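Local coordinates for protein putative rubredoxin reductase (Rhodopseudomonas palustris, PDB 3FG2) that probably passes electrons from NADH through its bound FAD to a ferredoxin partner, as the reductase of the CYP199A2 system, at residues Val282-Asn295 with Ala311-Asp323. Numbering follows the deposited sequence.
With FAD (flavin-adenine dinucleotide), chain B.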
loop_
_atom_site.group_PDB
_atom_site.type_symbol
_atom_site.label_atom_id
_atom_site.label_comp_id
_atom_site.label_asym_id
_atom_site.label_seq_id
_atom_site.Cartn_x
_atom_site.Cartn_y
_atom_site.Cartn_z
ATOM N N VAL A 282 15.438 -11.578 7.169
ATOM C CA VAL A 282 16.850 -11.915 7.356
ATOM C C VAL A 282 17.724 -10.702 7.086
ATOM O O VAL A 282 18.621 -10.382 7.869
ATOM C CB VAL A 282 17.330 -13.048 6.402
ATOM C CG1 VAL A 282 16.864 -14.393 6.906
ATOM C CG2 VAL A 282 16.818 -12.790 4.986
ATOM N N ARG A 283 17.460 -10.029 5.971
ATOM C CA ARG A 283 18.242 -8.863 5.602
ATOM C C ARG A 283 18.243 -7.765 6.670
ATOM O O ARG A 283 19.308 -7.275 7.056
ATOM C CB ARG A 283 17.735 -8.292 4.278
ATOM C CG ARG A 283 18.455 -7.034 3.826
ATOM C CD ARG A 283 17.881 -6.537 2.517
ATOM N NE ARG A 283 18.195 -7.437 1.411
ATOM C CZ ARG A 283 19.411 -7.577 0.889
ATOM N NH1 ARG A 283 20.427 -6.871 1.374
ATOM N NH2 ARG A 283 19.608 -8.416 -0.121
ATOM N N PHE A 284 17.065 -7.385 7.159
ATOM C CA PHE A 284 16.992 -6.318 8.151
ATOM C C PHE A 284 17.016 -6.763 9.599
ATOM O O PHE A 284 16.999 -5.933 10.504
ATOM C CB PHE A 284 15.763 -5.454 7.883
ATOM C CG PHE A 284 15.748 -4.869 6.506
ATOM C CD1 PHE A 284 14.865 -5.343 5.544
ATOM C CD2 PHE A 284 16.669 -3.887 6.147
ATOM C CE1 PHE A 284 14.900 -4.854 4.241
ATOM C CE2 PHE A 284 16.713 -3.391 4.846
ATOM C CZ PHE A 284 15.827 -3.877 3.891
ATOM N N GLY A 285 17.056 -8.074 9.814
ATOM C CA GLY A 285 17.103 -8.601 11.166
ATOM C C GLY A 285 15.982 -8.158 12.092
ATOM O O GLY A 285 16.222 -7.786 13.238
ATOM N N GLU A 286 14.756 -8.193 11.591
ATOM C CA GLU A 286 13.590 -7.817 12.376
ATOM C C GLU A 286 12.319 -8.246 11.660
ATOM O O GLU A 286 12.337 -8.540 10.466
ATOM C CB GLU A 286 13.572 -6.303 12.649
ATOM C CG GLU A 286 13.956 -5.426 11.473
ATOM C CD GLU A 286 13.972 -3.942 11.829
ATOM O OE1 GLU A 286 14.394 -3.603 12.959
ATOM O OE2 GLU A 286 13.581 -3.113 10.975
ATOM N N THR A 287 11.227 -8.310 12.412
ATOM C CA THR A 287 9.935 -8.692 11.868
ATOM C C THR A 287 9.221 -7.410 11.473
ATOM O O THR A 287 9.199 -6.452 12.244
ATOM C CB THR A 287 9.105 -9.421 12.925
ATOM O OG1 THR A 287 8.906 -8.550 14.044
ATOM C CG2 THR A 287 9.837 -10.668 13.397
ATOM N N MET A 288 8.642 -7.383 10.277
ATOM C CA MET A 288 7.953 -6.186 9.802
ATOM C C MET A 288 6.808 -6.508 8.857
ATOM O O MET A 288 6.667 -7.637 8.393
ATOM C CB MET A 288 8.943 -5.266 9.082
ATOM C CG MET A 288 9.588 -5.901 7.847
ATOM S SD MET A 288 11.120 -5.086 7.302
ATOM C CE MET A 288 10.729 -4.734 5.634
ATOM N N ARG A 289 5.984 -5.501 8.593
ATOM C CA ARG A 289 4.862 -5.628 7.674
ATOM C C ARG A 289 5.093 -4.523 6.652
ATOM O O ARG A 289 5.342 -3.389 7.028
ATOM C CB ARG A 289 3.526 -5.397 8.395
ATOM C CG ARG A 289 2.300 -5.699 7.530
ATOM C CD ARG A 289 1.000 -5.431 8.269
ATOM N NE ARG A 289 0.758 -4.000 8.449
ATOM C CZ ARG A 289 0.212 -3.211 7.526
ATOM N NH1 ARG A 289 -0.156 -3.716 6.351
ATOM N NH2 ARG A 289 0.044 -1.916 7.772
ATOM N N VAL A 290 5.031 -4.841 5.369
ATOM C CA VAL A 290 5.250 -3.818 4.360
ATOM C C VAL A 290 4.061 -3.685 3.427
ATOM O O VAL A 290 3.534 -4.686 2.944
ATOM C CB VAL A 290 6.513 -4.122 3.532
ATOM C CG1 VAL A 290 6.675 -3.093 2.425
ATOM C CG2 VAL A 290 7.733 -4.113 4.443
ATOM N N GLU A 291 3.639 -2.444 3.181
ATOM C CA GLU A 291 2.507 -2.171 2.300
ATOM C C GLU A 291 2.979 -1.641 0.959
ATOM O O GLU A 291 3.153 -0.435 0.799
ATOM C CB GLU A 291 1.574 -1.114 2.889
ATOM C CG GLU A 291 1.032 -1.377 4.275
ATOM C CD GLU A 291 0.109 -0.252 4.745
ATOM O OE1 GLU A 291 -0.091 -0.132 5.972
ATOM O OE2 GLU A 291 -0.422 0.504 3.893
ATOM N N SER A 292 3.179 -2.523 -0.009
ATOM C CA SER A 292 3.600 -2.084 -1.326
ATOM C C SER A 292 3.377 -3.206 -2.332
ATOM O O SER A 292 3.337 -4.378 -1.971
ATOM C CB SER A 292 5.076 -1.672 -1.308
ATOM O OG SER A 292 5.927 -2.800 -1.171
ATOM N N VAL A 293 3.218 -2.834 -3.595
ATOM C CA VAL A 293 3.007 -3.807 -4.650
ATOM C C VAL A 293 4.226 -4.698 -4.729
ATOM O O VAL A 293 4.123 -5.907 -4.948
ATOM C CB VAL A 293 2.799 -3.107 -6.002
ATOM C CG1 VAL A 293 2.807 -4.123 -7.123
ATOM C CG2 VAL A 293 1.492 -2.332 -5.974
ATOM N N GLN A 294 5.389 -4.085 -4.543
ATOM C CA GLN A 294 6.651 -4.808 -4.580
ATOM C C GLN A 294 6.617 -5.936 -3.561
ATOM O O GLN A 294 6.894 -7.090 -3.882
ATOM C CB GLN A 294 7.804 -3.844 -4.280
ATOM C CG GLN A 294 9.130 -4.504 -3.930
ATOM C CD GLN A 294 9.191 -4.941 -2.477
ATOM O OE1 GLN A 294 8.831 -4.187 -1.579
ATOM N NE2 GLN A 294 9.662 -6.156 -2.243
ATOM N N ASN A 295 6.259 -5.593 -2.330
ATOM C CA ASN A 295 6.197 -6.576 -1.263
ATOM C C ASN A 295 5.194 -7.692 -1.536
ATOM O O ASN A 295 5.481 -8.865 -1.309
ATOM C CB ASN A 295 5.851 -5.888 0.052
ATOM C CG ASN A 295 5.781 -6.857 1.204
ATOM O OD1 ASN A 295 4.699 -7.149 1.723
ATOM N ND2 ASN A 295 6.936 -7.377 1.604
ATOM N N ALA A 311 12.752 -23.754 -1.333
ATOM C CA ALA A 311 12.290 -22.954 -0.218
ATOM C C ALA A 311 13.464 -22.076 0.184
ATOM O O ALA A 311 14.502 -22.581 0.612
ATOM C CB ALA A 311 11.886 -23.851 0.935
ATOM N N LYS A 312 13.301 -20.764 0.031
ATOM C CA LYS A 312 14.354 -19.815 0.381
ATOM C C LYS A 312 13.831 -18.690 1.255
ATOM O O LYS A 312 12.644 -18.388 1.246
ATOM C CB LYS A 312 14.961 -19.198 -0.881
ATOM C CG LYS A 312 15.918 -20.091 -1.633
ATOM C CD LYS A 312 16.479 -19.344 -2.827
ATOM C CE LYS A 312 17.714 -20.024 -3.370
ATOM N NZ LYS A 312 18.787 -20.121 -2.339
ATOM N N PRO A 313 14.717 -18.058 2.032
ATOM C CA PRO A 313 14.302 -16.955 2.899
ATOM C C PRO A 313 13.817 -15.801 2.032
ATOM O O PRO A 313 14.441 -15.480 1.020
ATOM C CB PRO A 313 15.584 -16.596 3.642
ATOM C CG PRO A 313 16.315 -17.897 3.707
ATOM C CD PRO A 313 16.106 -18.456 2.317
ATOM N N TYR A 314 12.702 -15.191 2.416
ATOM C CA TYR A 314 12.165 -14.062 1.665
ATOM C C TYR A 314 13.153 -12.897 1.726
ATOM O O TYR A 314 13.638 -12.549 2.805
ATOM C CB TYR A 314 10.825 -13.614 2.254
ATOM C CG TYR A 314 10.329 -12.353 1.617
ATOM C CD1 TYR A 314 9.950 -12.342 0.276
ATOM C CD2 TYR A 314 10.311 -11.148 2.322
ATOM C CE1 TYR A 314 9.572 -11.163 -0.361
ATOM C CE2 TYR A 314 9.931 -9.949 1.691
ATOM C CZ TYR A 314 9.564 -9.973 0.345
ATOM O OH TYR A 314 9.185 -8.825 -0.304
ATOM N N ASP A 315 13.458 -12.299 0.577
ATOM C CA ASP A 315 14.388 -11.171 0.547
ATOM C C ASP A 315 14.061 -10.152 -0.544
ATOM O O ASP A 315 14.966 -9.542 -1.124
ATOM C CB ASP A 315 15.832 -11.664 0.370
ATOM C CG ASP A 315 16.871 -10.568 0.652
ATOM O OD1 ASP A 315 18.044 -10.751 0.273
ATOM O OD2 ASP A 315 16.527 -9.524 1.255
ATOM N N GLY A 316 12.776 -9.966 -0.827
ATOM C CA GLY A 316 12.399 -8.998 -1.838
ATOM C C GLY A 316 12.835 -7.631 -1.349
ATOM O O GLY A 316 12.360 -7.177 -0.309
ATOM N N TYR A 317 13.744 -6.971 -2.061
ATOM C CA TYR A 317 14.187 -5.660 -1.610
ATOM C C TYR A 317 13.067 -4.635 -1.759
ATOM O O TYR A 317 12.526 -4.439 -2.849
ATOM C CB TYR A 317 15.412 -5.174 -2.371
ATOM C CG TYR A 317 16.169 -4.169 -1.545
ATOM C CD1 TYR A 317 17.091 -4.590 -0.583
ATOM C CD2 TYR A 317 15.895 -2.807 -1.645
ATOM C CE1 TYR A 317 17.720 -3.673 0.266
ATOM C CE2 TYR A 317 16.515 -1.884 -0.800
ATOM C CZ TYR A 317 17.428 -2.325 0.151
ATOM O OH TYR A 317 18.065 -1.423 0.969
ATOM N N PRO A 318 12.732 -3.944 -0.658
ATOM C CA PRO A 318 11.677 -2.933 -0.605
ATOM C C PRO A 318 11.868 -1.627 -1.373
ATOM O O PRO A 318 12.910 -0.967 -1.289
ATOM C CB PRO A 318 11.521 -2.695 0.894
ATOM C CG PRO A 318 12.924 -2.797 1.371
ATOM C CD PRO A 318 13.437 -4.025 0.636
ATOM N N TRP A 319 10.838 -1.268 -2.128
ATOM C CA TRP A 319 10.808 -0.021 -2.874
ATOM C C TRP A 319 9.348 0.381 -3.051
ATOM O O TRP A 319 8.464 -0.471 -3.167
ATOM C CB TRP A 319 11.527 -0.132 -4.230
ATOM C CG TRP A 319 11.154 -1.290 -5.094
ATOM C CD1 TRP A 319 11.729 -2.527 -5.100
ATOM C CD2 TRP A 319 10.156 -1.305 -6.121
ATOM N NE1 TRP A 319 11.157 -3.315 -6.073
ATOM C CE2 TRP A 319 10.186 -2.590 -6.712
ATOM C CE3 TRP A 319 9.240 -0.359 -6.599
ATOM C CZ2 TRP A 319 9.333 -2.952 -7.759
ATOM C CZ3 TRP A 319 8.396 -0.716 -7.637
ATOM C CH2 TRP A 319 8.447 -2.006 -8.206
ATOM N N PHE A 320 9.098 1.684 -3.050
ATOM C CA PHE A 320 7.746 2.203 -3.169
ATOM C C PHE A 320 7.723 3.394 -4.117
ATOM O O PHE A 320 8.778 3.866 -4.562
ATOM C CB PHE A 320 7.255 2.677 -1.796
ATOM C CG PHE A 320 7.733 1.829 -0.639
ATOM C CD1 PHE A 320 6.855 0.975 0.028
ATOM C CD2 PHE A 320 9.057 1.909 -0.196
ATOM C CE1 PHE A 320 7.284 0.214 1.119
ATOM C CE2 PHE A 320 9.503 1.149 0.897
ATOM C CZ PHE A 320 8.610 0.302 1.554
ATOM N N TRP A 321 6.524 3.879 -4.424
ATOM C CA TRP A 321 6.386 5.058 -5.274
ATOM C C TRP A 321 5.053 5.745 -5.005
ATOM O O TRP A 321 4.157 5.166 -4.393
ATOM C CB TRP A 321 6.523 4.694 -6.753
ATOM C CG TRP A 321 5.268 4.203 -7.419
ATOM C CD1 TRP A 321 4.322 4.962 -8.054
ATOM C CD2 TRP A 321 4.850 2.842 -7.556
ATOM N NE1 TRP A 321 3.348 4.154 -8.583
ATOM C CE2 TRP A 321 3.644 2.848 -8.292
ATOM C CE3 TRP A 321 5.378 1.616 -7.130
ATOM C CZ2 TRP A 321 2.955 1.668 -8.614
ATOM C CZ3 TRP A 321 4.692 0.442 -7.451
ATOM C CH2 TRP A 321 3.493 0.481 -8.187
ATOM N N SER A 322 4.940 6.994 -5.443
ATOM C CA SER A 322 3.723 7.768 -5.244
ATOM C C SER A 322 3.650 8.808 -6.354
ATOM O O SER A 322 4.668 9.401 -6.720
ATOM C CB SER A 322 3.762 8.456 -3.873
ATOM O OG SER A 322 2.536 9.101 -3.583
ATOM N N ASP A 323 2.452 9.019 -6.892
ATOM C CA ASP A 323 2.252 9.988 -7.973
ATOM C C ASP A 323 1.355 11.111 -7.466
ATOM O O ASP A 323 0.140 10.941 -7.358
ATOM C CB ASP A 323 1.585 9.313 -9.187
ATOM C CG ASP A 323 2.435 8.193 -9.792
ATOM O OD1 ASP A 323 1.958 7.524 -10.740
ATOM O OD2 ASP A 323 3.572 7.979 -9.325
HETATM P PA FAD B . -4.858 -6.185 -1.374
HETATM O O1A FAD B . -5.528 -5.219 -0.464
HETATM O O2A FAD B . -4.560 -5.853 -2.652
HETATM O O5B FAD B . -5.981 -7.225 -1.521
HETATM C C5B FAD B . -6.619 -7.922 -0.404
HETATM C C4B FAD B . -7.852 -8.603 -1.038
HETATM O O4B FAD B . -8.282 -9.669 -0.109
HETATM C C3B FAD B . -9.085 -7.701 -1.233
HETATM O O3B FAD B . -9.713 -7.767 -2.475
HETATM C C2B FAD B . -9.919 -8.053 -0.033
HETATM O O2B FAD B . -11.260 -7.696 -0.160
HETATM C C1B FAD B . -9.738 -9.542 0.004
HETATM N N9A FAD B . -10.032 -10.226 1.265
HETATM C C8A FAD B . -9.802 -9.759 2.534
HETATM N N7A FAD B . -10.186 -10.611 3.477
HETATM C C5A FAD B . -10.691 -11.685 2.802
HETATM C C6A FAD B . -11.280 -12.958 3.274
HETATM N N6A FAD B . -11.423 -13.287 4.537
HETATM N N1A FAD B . -11.684 -13.815 2.270
HETATM C C2A FAD B . -11.552 -13.513 0.935
HETATM N N3A FAD B . -11.028 -12.374 0.423
HETATM C C4A FAD B . -10.609 -11.487 1.398
HETATM N N1 FAD B . 1.673 0.458 -3.472
HETATM C C2 FAD B . 2.702 0.831 -4.233
HETATM O O2 FAD B . 3.750 0.261 -4.185
HETATM N N3 FAD B . 2.610 1.928 -5.152
HETATM C C4 FAD B . 1.441 2.653 -5.297
HETATM O O4 FAD B . 1.399 3.575 -6.091
HETATM C C4X FAD B . 0.305 2.252 -4.472
HETATM N N5 FAD B . -0.870 2.919 -4.576
HETATM C C5X FAD B . -1.929 2.509 -3.787
HETATM C C6 FAD B . -3.159 3.213 -3.921
HETATM C C7 FAD B . -4.274 2.871 -3.182
HETATM C C7M FAD B . -5.560 3.653 -3.362
HETATM C C8 FAD B . -4.203 1.757 -2.229
HETATM C C8M FAD B . -5.384 1.326 -1.389
HETATM C C9 FAD B . -2.988 1.055 -2.084
HETATM C C9A FAD B . -1.856 1.417 -2.854
HETATM N N10 FAD B . -0.575 0.727 -2.768
HETATM C C10 FAD B . 0.480 1.115 -3.546
HETATM C "C1'" FAD B . -0.479 -0.409 -1.817
HETATM C "C2'" FAD B . -0.822 -1.749 -2.535
HETATM O "O2'" FAD B . -2.096 -1.619 -3.126
HETATM C "C3'" FAD B . -0.800 -2.852 -1.496
HETATM O "O3'" FAD B . 0.508 -2.963 -0.946
HETATM C "C4'" FAD B . -1.195 -4.172 -2.137
HETATM O "O4'" FAD B . -2.525 -4.079 -2.712
HETATM C "C5'" FAD B . -1.171 -5.245 -1.076
HETATM O "O5'" FAD B . -1.628 -6.588 -1.768
HETATM P P FAD B . -2.428 -7.587 -0.982
HETATM O O1P FAD B . -2.619 -8.729 -2.020
HETATM O O2P FAD B . -1.839 -7.975 0.221
HETATM O O3P FAD B . -3.734 -7.025 -0.624
HETATM O O HOH W 1 17.272 -8.576 -2.291
HETATM O O HOH W 2 6.305 -1.135 -4.683
#
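Gln294 lies over one face of the Trp319 indole. Its CG sits 3.5 Å from the centroid of the five-membered ring, 23° off the normal, a CH-pi contact. A bend at chi2 (-81°) turns the amide away from the indole toward the backbone of Tyr317 and Pro318, where OE1 is 3.3 Å from Pro318 CA. Gln294 NE2 donates to Asp298, one turn further along the same helix.

Val293 and Trp321 meet the flavin. The Trp321 indole turns one face to the N3 edge of the flavin pyrimidine, the two planes steeply inclined, with FAD N3 3.1 Å above the indole plane. Val293 CG2 reaches Trp321 CH2 at 4.1 Å, and the Val293 amide donates a nearly straight bond (168°) to FAD O2. A leucine in place of Trp321 would probably leave the N3 edge of the flavin without the aromatic face that backs it and open a gap beside Val293. One water ties Gln294 N, Trp319 O and FAD O2 together.

Ser292 caps the helix, its OG accepting from Asn295 N. Its CB and Val290 CG1 pack obliquely against the Phe320 ring, the latter 3.6 Å from Phe320 CE1.

Farther from the cofactor, Arg283 and Asp315 form a salt bridge. Arg283 NE meets the syn lone pair of Asp315 OD2 at 2.7 Å, while the second bond, NH2 to OD1, is weak. Tyr317 CD1 lies over one guanidinium face, and Phe284 turns its ring edge to Pro318 CD.

Helix 293-306 joins the two segments. The contact thus brings the flavin end of that helix against strand 319-324, an outermost strand of the antiparallel C-terminal sheet, which pairs with strand 327-333. Strand 286-288 borders the three-stranded sheet beside strand 277-281.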